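Local structure of 389aa long hypothetical nucleolar protein (Pyrococcus horikoshii, 5ZVE) at residues L318-C323 with E328-N333. The protein methylates the C5 position of cytosine 72 in several tRNAs, using S-adenosyl-L-methionine as the methyl donor. Numbering follows the deposited sequence.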
loop_
_atom_site.group_PDB
_atom_site.type_symbol
_atom_site.label_atom_id
_atom_site.label_comp_id
_atom_site.label_asym_id
_atom_site.label_seq_id
_atom_site.Cartn_x
_atom_site.Cartn_y
_atom_site.Cartn_z
ATOM N N LEU A 318 13.011 -3.668 16.769
ATOM C CA LEU A 318 12.893 -3.251 15.379
ATOM C C LEU A 318 11.750 -3.987 14.702
ATOM O O LEU A 318 11.642 -5.211 14.795
ATOM C CB LEU A 318 14.202 -3.500 14.623
ATOM C CG LEU A 318 14.150 -3.370 13.094
ATOM C CD1 LEU A 318 13.969 -1.925 12.667
ATOM C CD2 LEU A 318 15.399 -3.964 12.460
ATOM N N VAL A 319 10.881 -3.236 14.039
ATOM C CA VAL A 319 9.889 -3.848 13.175
ATOM C C VAL A 319 10.240 -3.533 11.730
ATOM O O VAL A 319 10.320 -2.367 11.331
ATOM C CB VAL A 319 8.452 -3.379 13.500
ATOM C CG1 VAL A 319 7.526 -3.668 12.332
ATOM C CG2 VAL A 319 7.948 -4.067 14.758
ATOM N N TYR A 320 10.468 -4.590 10.962
ATOM C CA TYR A 320 10.792 -4.491 9.551
ATOM C C TYR A 320 9.611 -4.964 8.716
ATOM O O TYR A 320 9.078 -6.048 8.946
ATOM C CB TYR A 320 12.044 -5.317 9.252
ATOM C CG TYR A 320 12.486 -5.368 7.809
ATOM C CD1 TYR A 320 13.288 -4.367 7.268
ATOM C CD2 TYR A 320 12.151 -6.448 6.998
ATOM C CE1 TYR A 320 13.721 -4.426 5.949
ATOM C CE2 TYR A 320 12.576 -6.513 5.681
ATOM C CZ TYR A 320 13.365 -5.500 5.162
ATOM O OH TYR A 320 13.790 -5.562 3.850
ATOM N N SER A 321 9.186 -4.144 7.763
ATOM C CA SER A 321 8.091 -4.536 6.887
ATOM C C SER A 321 8.339 -4.136 5.438
ATOM O O SER A 321 8.981 -3.124 5.155
ATOM C CB SER A 321 6.763 -3.939 7.379
ATOM O OG SER A 321 6.763 -2.523 7.315
ATOM N N THR A 322 7.824 -4.948 4.523
ATOM C CA THR A 322 7.825 -4.615 3.104
ATOM C C THR A 322 6.488 -4.978 2.473
ATOM O O THR A 322 5.744 -5.801 3.008
ATOM C CB THR A 322 8.941 -5.353 2.328
ATOM O OG1 THR A 322 8.568 -6.727 2.158
ATOM C CG2 THR A 322 10.282 -5.279 3.058
ATOM N N CYS A 323 6.188 -4.355 1.338
ATOM C CA CYS A 323 5.052 -4.762 0.519
ATOM C C CYS A 323 5.548 -5.547 -0.689
ATOM O O CYS A 323 5.119 -5.312 -1.816
ATOM C CB CYS A 323 4.230 -3.544 0.078
ATOM S SG CYS A 323 5.121 -2.333 -0.941
ATOM N N GLU A 328 14.670 -12.621 -0.803
ATOM C CA GLU A 328 15.884 -11.864 -0.505
ATOM C C GLU A 328 15.610 -10.592 0.304
ATOM O O GLU A 328 16.361 -10.266 1.224
ATOM C CB GLU A 328 16.618 -11.488 -1.800
ATOM C CG GLU A 328 17.260 -12.649 -2.552
ATOM C CD GLU A 328 16.274 -13.421 -3.412
ATOM O OE1 GLU A 328 15.082 -13.048 -3.436
ATOM O OE2 GLU A 328 16.694 -14.397 -4.074
ATOM N N GLU A 329 14.531 -9.883 -0.028
ATOM C CA GLU A 329 14.203 -8.639 0.664
ATOM C C GLU A 329 13.548 -8.902 2.012
ATOM O O GLU A 329 13.415 -7.997 2.832
ATOM C CB GLU A 329 13.272 -7.765 -0.183
ATOM C CG GLU A 329 13.845 -7.303 -1.506
ATOM C CD GLU A 329 12.795 -6.647 -2.388
ATOM O OE1 GLU A 329 12.454 -5.475 -2.131
ATOM O OE2 GLU A 329 12.307 -7.304 -3.329
ATOM N N ASN A 330 13.153 -10.147 2.242
ATOM C CA ASN A 330 12.380 -10.475 3.429
ATOM C C ASN A 330 13.106 -11.429 4.370
ATOM O O ASN A 330 13.892 -10.988 5.209
ATOM C CB ASN A 330 11.027 -11.049 3.015
ATOM C CG ASN A 330 10.153 -10.014 2.340
ATOM O OD1 ASN A 330 10.232 -8.825 2.662
ATOM N ND2 ASN A 330 9.324 -10.450 1.394
ATOM N N GLU A 331 12.842 -12.725 4.246
ATOM C CA GLU A 331 13.490 -13.706 5.114
ATOM C C GLU A 331 15.014 -13.624 5.000
ATOM O O GLU A 331 15.727 -13.779 5.992
ATOM C CB GLU A 331 13.005 -15.123 4.798
ATOM C CG GLU A 331 11.587 -15.423 5.281
ATOM C CD GLU A 331 10.521 -15.044 4.263
ATOM O OE1 GLU A 331 10.845 -14.334 3.283
ATOM O OE2 GLU A 331 9.357 -15.460 4.447
ATOM N N GLY A 332 15.503 -13.380 3.790
ATOM C CA GLY A 332 16.930 -13.246 3.561
ATOM C C GLY A 332 17.550 -12.108 4.350
ATOM O O GLY A 332 18.627 -12.257 4.920
ATOM N N ASN A 333 16.862 -10.972 4.399
ATOM C CA ASN A 333 17.361 -9.821 5.142
ATOM C C ASN A 333 17.136 -9.944 6.644
ATOM O O ASN A 333 17.778 -9.246 7.434
ATOM C CB ASN A 333 16.723 -8.530 4.632
ATOM C CG ASN A 333 17.559 -7.857 3.566
ATOM O OD1 ASN A 333 18.708 -8.236 3.341
ATOM N ND2 ASN A 333 16.997 -6.848 2.913
#
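Tyr320 reaches from strand 316-322 to the turn before helix 331-339 and gives its phenol hydrogen to a backbone carbonyl, OH lying 2.7 Å from Glu329 O. That oxygen sits at the ring edge, near the ring plane, and the hydroxyl approaches it in the carbonyl plane at a C=O...O angle of 156°. With CG anti to the backbone N, the ring stands out from the strand with its hydroxyl end toward Glu329. Asn333 comes in beside the hydroxyl, its amide turned 80° to the ring; ND2 stays 3.6 Å from Tyr320 OH and bonds instead to Ala298 O on helix 291-310.

Two residues along, on the same side of the strand, Thr322 makes the second link: OG1 donates to Asn330 OD1 at 2.7 Å, meeting a lone pair in the amide plane at 131°. The methyl CG2 of Thr322 also lies against Asn330 OD1, at 3.6 Å. The other end of the amide is held too, ND2 bonding to Thr324 O, which fixes the rotation of Asn330 just ahead of the helix.

A phenylalanine in place of Tyr320 would probably fill much of the same space but leave Glu329 O without its phenol donor. Segment 318-323 ends at Cys323, the predicted nucleophile, within the Rossmann-like methyltransferase domain. Ser321, pointing the opposite way, bonds to the cofactor-binding Asp273. Two buried hydroxyls thus satisfy one main-chain and one amide oxygen, probably helping to set the path of the loop that follows the nucleophile.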